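Local coordinates for putative immunoglobulin-blocking virulence protein (Mycoplasma mycoides subsp. capri, PDB 7ADK), which probably takes part in blocking host antibodies as a virulence factor, in an assembly with a lipoprotein partner, at residues N552-Y566 / Y605-I617. Residues are numbered along the deposited sequence; the frame is centred on the assembly and turned at random.
Sequences NTLAFDQEDFSNGSY and YPTGLDFSRVTGI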
loop_
_atom_site.group_PDB
_atom_site.type_symbol
_atom_site.label_atom_id
_atom_site.label_comp_id
_atom_site.label_asym_id
_atom_site.label_seq_id
_atom_site.Cartn_x
_atom_site.Cartn_y
_atom_site.Cartn_z
ATOM N N ASN A 552 16.638 -12.297 5.571
ATOM C CA ASN A 552 17.884 -11.537 5.606
ATOM C C ASN A 552 18.111 -10.817 6.953
ATOM O O ASN A 552 19.090 -10.097 7.092
ATOM C CB ASN A 552 17.940 -10.614 4.373
ATOM C CG ASN A 552 19.313 -10.591 3.728
ATOM O OD1 ASN A 552 20.311 -10.229 4.325
ATOM N ND2 ASN A 552 19.430 -10.993 2.496
ATOM N N THR A 553 17.244 -11.018 7.952
ATOM C CA THR A 553 17.303 -10.378 9.280
ATOM C C THR A 553 17.514 -11.402 10.384
ATOM O O THR A 553 16.851 -12.431 10.404
ATOM C CB THR A 553 16.027 -9.573 9.594
ATOM O OG1 THR A 553 15.876 -8.537 8.677
ATOM C CG2 THR A 553 16.013 -8.901 10.960
ATOM N N LEU A 554 18.375 -11.065 11.346
ATOM C CA LEU A 554 18.434 -11.688 12.662
ATOM C C LEU A 554 17.818 -10.740 13.699
ATOM O O LEU A 554 18.274 -9.611 13.835
ATOM C CB LEU A 554 19.893 -12.011 13.018
ATOM C CG LEU A 554 20.648 -12.902 12.033
ATOM C CD1 LEU A 554 22.030 -13.206 12.586
ATOM C CD2 LEU A 554 19.909 -14.203 11.797
ATOM N N ALA A 555 16.806 -11.189 14.440
ATOM C CA ALA A 555 16.092 -10.386 15.433
ATOM C C ALA A 555 16.126 -11.040 16.819
ATOM O O ALA A 555 15.457 -12.036 17.049
ATOM C CB ALA A 555 14.659 -10.152 14.966
ATOM N N PHE A 556 16.879 -10.479 17.761
ATOM C CA PHE A 556 16.961 -10.975 19.135
ATOM C C PHE A 556 15.798 -10.464 20.001
ATOM O O PHE A 556 15.265 -9.384 19.750
ATOM C CB PHE A 556 18.342 -10.644 19.698
ATOM C CG PHE A 556 19.457 -11.369 18.974
ATOM C CD1 PHE A 556 19.828 -12.659 19.387
ATOM C CD2 PHE A 556 20.106 -10.779 17.878
ATOM C CE1 PHE A 556 20.856 -13.346 18.725
ATOM C CE2 PHE A 556 21.136 -11.466 17.216
ATOM C CZ PHE A 556 21.514 -12.748 17.640
ATOM N N ASP A 557 15.387 -11.236 21.003
ATOM C CA ASP A 557 14.263 -10.914 21.886
ATOM C C ASP A 557 14.756 -10.427 23.264
ATOM O O ASP A 557 15.946 -10.475 23.573
ATOM C CB ASP A 557 13.278 -12.102 21.946
ATOM C CG ASP A 557 11.820 -11.697 22.237
ATOM O OD1 ASP A 557 11.560 -10.520 22.577
ATOM O OD2 ASP A 557 10.916 -12.555 22.100
ATOM N N GLN A 558 13.868 -9.899 24.103
ATOM C CA GLN A 558 14.271 -9.223 25.344
ATOM C C GLN A 558 14.982 -10.128 26.354
ATOM O O GLN A 558 15.926 -9.690 27.000
ATOM C CB GLN A 558 13.075 -8.532 26.005
ATOM C CG GLN A 558 13.443 -7.678 27.228
ATOM C CD GLN A 558 14.490 -6.595 26.948
ATOM O OE1 GLN A 558 14.201 -5.479 26.551
ATOM N NE2 GLN A 558 15.751 -6.863 27.159
ATOM N N GLU A 559 14.570 -11.386 26.465
ATOM C CA GLU A 559 15.146 -12.404 27.344
ATOM C C GLU A 559 16.552 -12.894 26.923
ATOM O O GLU A 559 17.140 -13.750 27.583
ATOM C CB GLU A 559 14.130 -13.550 27.513
ATOM C CG GLU A 559 13.609 -14.218 26.221
ATOM C CD GLU A 559 12.239 -13.688 25.748
ATOM O OE1 GLU A 559 12.006 -12.466 25.793
ATOM O OE2 GLU A 559 11.374 -14.495 25.350
ATOM N N ASP A 560 17.127 -12.349 25.847
ATOM C CA ASP A 560 18.475 -12.650 25.340
ATOM C C ASP A 560 19.555 -11.668 25.841
ATOM O O ASP A 560 20.692 -11.713 25.382
ATOM C CB ASP A 560 18.457 -12.722 23.802
ATOM C CG ASP A 560 17.408 -13.664 23.199
ATOM O OD1 ASP A 560 17.070 -14.690 23.824
ATOM O OD2 ASP A 560 16.965 -13.418 22.056
ATOM N N PHE A 561 19.223 -10.771 26.773
ATOM C CA PHE A 561 20.094 -9.690 27.242
ATOM C C PHE A 561 19.849 -9.348 28.731
ATOM O O PHE A 561 19.630 -8.196 29.095
ATOM C CB PHE A 561 19.914 -8.506 26.282
ATOM C CG PHE A 561 20.900 -7.367 26.434
ATOM C CD1 PHE A 561 22.236 -7.536 26.040
ATOM C CD2 PHE A 561 20.488 -6.142 26.987
ATOM C CE1 PHE A 561 23.157 -6.498 26.215
ATOM C CE2 PHE A 561 21.414 -5.114 27.182
ATOM C CZ PHE A 561 22.746 -5.290 26.793
ATOM N N SER A 562 19.800 -10.345 29.613
ATOM C CA SER A 562 19.310 -10.160 30.987
ATOM C C SER A 562 20.237 -9.311 31.879
ATOM O O SER A 562 19.775 -8.360 32.506
ATOM C CB SER A 562 19.027 -11.510 31.653
ATOM O OG SER A 562 18.091 -12.243 30.902
ATOM N N ASN A 563 21.535 -9.636 31.973
ATOM C CA ASN A 563 22.426 -9.112 33.035
ATOM C C ASN A 563 23.451 -8.060 32.553
ATOM O O ASN A 563 24.523 -7.908 33.139
ATOM C CB ASN A 563 23.071 -10.287 33.809
ATOM C CG ASN A 563 22.101 -11.182 34.563
ATOM O OD1 ASN A 563 20.890 -11.138 34.419
ATOM N ND2 ASN A 563 22.596 -12.035 35.426
ATOM N N GLY A 564 23.181 -7.383 31.438
ATOM C CA GLY A 564 24.176 -6.600 30.704
ATOM C C GLY A 564 25.195 -7.436 29.950
ATOM O O GLY A 564 26.093 -6.899 29.350
ATOM N N SER A 565 25.069 -8.757 29.971
ATOM C CA SER A 565 25.877 -9.709 29.237
ATOM C C SER A 565 25.605 -9.665 27.758
ATOM O O SER A 565 24.522 -9.601 27.394
ATOM C CB SER A 565 25.654 -11.086 29.751
ATOM O OG SER A 565 26.470 -12.006 29.127
ATOM N N TYR A 566 26.609 -9.887 26.914
ATOM C CA TYR A 566 26.443 -9.943 25.451
ATOM C C TYR A 566 26.718 -11.379 24.965
ATOM O O TYR A 566 26.821 -11.638 23.773
ATOM C CB TYR A 566 27.365 -8.912 24.767
ATOM C CG TYR A 566 26.854 -7.483 24.754
ATOM C CD1 TYR A 566 25.929 -7.087 23.771
ATOM C CD2 TYR A 566 27.302 -6.549 25.705
ATOM C CE1 TYR A 566 25.452 -5.764 23.737
ATOM C CE2 TYR A 566 26.815 -5.230 25.687
ATOM C CZ TYR A 566 25.888 -4.831 24.702
ATOM O OH TYR A 566 25.408 -3.562 24.706
ATOM N N TYR A 605 25.057 -14.602 4.071
ATOM C CA TYR A 605 24.599 -14.579 5.458
ATOM C C TYR A 605 23.518 -13.500 5.590
ATOM O O TYR A 605 23.544 -12.561 4.804
ATOM C CB TYR A 605 25.796 -14.293 6.387
ATOM C CG TYR A 605 26.684 -13.114 6.010
ATOM C CD1 TYR A 605 27.658 -13.279 5.015
ATOM C CD2 TYR A 605 26.523 -11.853 6.612
ATOM C CE1 TYR A 605 28.439 -12.194 4.593
ATOM C CE2 TYR A 605 27.326 -10.774 6.217
ATOM C CZ TYR A 605 28.285 -10.938 5.201
ATOM O OH TYR A 605 29.087 -9.905 4.845
ATOM N N PRO A 606 22.601 -13.546 6.569
ATOM C CA PRO A 606 21.635 -12.478 6.800
ATOM C C PRO A 606 22.320 -11.192 7.269
ATOM O O PRO A 606 22.864 -11.103 8.368
ATOM C CB PRO A 606 20.614 -13.025 7.788
ATOM C CG PRO A 606 21.319 -14.176 8.448
ATOM C CD PRO A 606 22.330 -14.667 7.431
ATOM N N THR A 607 22.317 -10.192 6.393
ATOM C CA THR A 607 23.015 -8.904 6.521
ATOM C C THR A 607 22.265 -7.854 7.354
ATOM O O THR A 607 22.792 -6.763 7.547
ATOM C CB THR A 607 23.361 -8.315 5.146
ATOM O OG1 THR A 607 22.203 -8.006 4.404
ATOM C CG2 THR A 607 24.234 -9.227 4.309
ATOM N N GLY A 608 21.078 -8.150 7.879
ATOM C CA GLY A 608 20.346 -7.288 8.806
ATOM C C GLY A 608 20.430 -7.720 10.269
ATOM O O GLY A 608 20.343 -8.905 10.570
ATOM N N LEU A 609 20.526 -6.755 11.191
ATOM C CA LEU A 609 20.322 -6.941 12.630
ATOM C C LEU A 609 19.186 -6.068 13.147
ATOM O O LEU A 609 19.203 -4.857 12.984
ATOM C CB LEU A 609 21.606 -6.648 13.421
ATOM C CG LEU A 609 22.568 -7.834 13.560
ATOM C CD1 LEU A 609 23.860 -7.350 14.191
ATOM C CD2 LEU A 609 22.012 -8.920 14.467
ATOM N N ASP A 610 18.227 -6.677 13.831
ATOM C CA ASP A 610 17.136 -5.995 14.524
ATOM C C ASP A 610 17.239 -6.179 16.048
ATOM O O ASP A 610 17.209 -7.293 16.570
ATOM C CB ASP A 610 15.798 -6.485 13.954
ATOM C CG ASP A 610 14.588 -5.931 14.708
ATOM O OD1 ASP A 610 14.645 -4.772 15.159
ATOM O OD2 ASP A 610 13.593 -6.659 14.901
ATOM N N PHE A 611 17.324 -5.066 16.770
ATOM C CA PHE A 611 17.320 -5.005 18.222
ATOM C C PHE A 611 16.085 -4.297 18.794
ATOM O O PHE A 611 16.064 -3.954 19.965
ATOM C CB PHE A 611 18.649 -4.421 18.707
ATOM C CG PHE A 611 19.871 -5.247 18.353
ATOM C CD1 PHE A 611 20.020 -6.538 18.885
ATOM C CD2 PHE A 611 20.886 -4.718 17.545
ATOM C CE1 PHE A 611 21.183 -7.281 18.643
ATOM C CE2 PHE A 611 22.049 -5.463 17.293
ATOM C CZ PHE A 611 22.198 -6.746 17.843
ATOM N N SER A 612 15.010 -4.114 18.026
ATOM C CA SER A 612 13.768 -3.459 18.465
ATOM C C SER A 612 13.091 -4.076 19.695
ATOM O O SER A 612 12.433 -3.376 20.457
ATOM C CB SER A 612 12.743 -3.485 17.341
ATOM O OG SER A 612 13.267 -2.874 16.194
ATOM N N ARG A 613 13.232 -5.385 19.919
ATOM C CA ARG A 613 12.656 -6.055 21.095
ATOM C C ARG A 613 13.554 -5.972 22.330
ATOM O O ARG A 613 13.073 -6.268 23.411
ATOM C CB ARG A 613 12.334 -7.518 20.778
ATOM C CG ARG A 613 11.336 -7.725 19.639
ATOM C CD ARG A 613 11.228 -9.209 19.328
ATOM N NE ARG A 613 10.428 -9.480 18.135
ATOM C CZ ARG A 613 10.475 -10.556 17.379
ATOM N NH1 ARG A 613 11.280 -11.536 17.613
ATOM N NH2 ARG A 613 9.712 -10.667 16.353
ATOM N N VAL A 614 14.827 -5.584 22.206
ATOM C CA VAL A 614 15.833 -5.668 23.277
ATOM C C VAL A 614 16.401 -4.289 23.585
ATOM O O VAL A 614 17.319 -3.787 22.943
ATOM C CB VAL A 614 16.865 -6.771 22.987
ATOM C CG1 VAL A 614 17.500 -6.745 21.601
ATOM C CG2 VAL A 614 17.981 -6.812 24.018
ATOM N N THR A 615 15.806 -3.637 24.581
ATOM C CA THR A 615 15.830 -2.172 24.723
ATOM C C THR A 615 17.155 -1.586 25.214
ATOM O O THR A 615 17.360 -0.379 25.105
ATOM C CB THR A 615 14.685 -1.680 25.625
ATOM O OG1 THR A 615 14.862 -2.095 26.960
ATOM C CG2 THR A 615 13.325 -2.190 25.162
ATOM N N GLY A 616 18.063 -2.401 25.760
ATOM C CA GLY A 616 19.347 -1.921 26.286
ATOM C C GLY A 616 20.436 -1.653 25.239
ATOM O O GLY A 616 21.339 -0.859 25.485
ATOM N N ILE A 617 20.355 -2.262 24.057
ATOM C CA ILE A 617 21.373 -2.162 23.007
ATOM C C ILE A 617 21.242 -0.839 22.238
ATOM O O ILE A 617 20.178 -0.514 21.709
ATOM C CB ILE A 617 21.307 -3.386 22.068
ATOM C CG1 ILE A 617 21.487 -4.686 22.868
ATOM C CG2 ILE A 617 22.371 -3.307 20.965
ATOM C CD1 ILE A 617 21.252 -5.946 22.068
#
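Leu554 and Leu609 pair across two neighbouring strands of a five-stranded parallel sheet, joined as a beta-alpha-beta crossover through helix 567-579. Strands follow one another across this sheet in chain order, an arrangement consistent with a solenoid. Leu554 N donates to Gly608 O, and Asp610 N returns the bond to Leu554 O at a nearly straight 176°. Both leucines point to the face covered by helix 567-579, where the side chains interlock. Leu554 CD2 lies 3.6 Å from Pro606 CG, while Leu609 CD2 settles into the notch where Leu554 CB meets the edge of the Phe556 ring, 3.8 Å from Phe556 CE2. Phe556 and Phe611 run side by side, pointing the same way.

Beyond the strands, Ile617 forms a wedge with two working branches. Its CG1 stands over the centre of the Phe561 ring, a CH-pi contact 4.1 Å from the centroid, and its CG2 lies over a face of Phe611. The Phe561 side chain leaves anti to the backbone N (chi1 -170°), which carries the ring toward Ile617, while its CB receives Val614 CG2; Tyr566 CE1 also approaches Ile617 CG1.

Polar groups close the two ends. Gln558 folds back at chi2 (56°), bringing OE1 to Thr615 N at 3.1 Å, on the side where Gln558 and Thr615 pack against the lipoprotein chain. At the other end Asn552 OD1 takes two bonds from Thr607: the backbone N at 2.9 Å, and OG1, also at 2.9 Å, from above the amide plane.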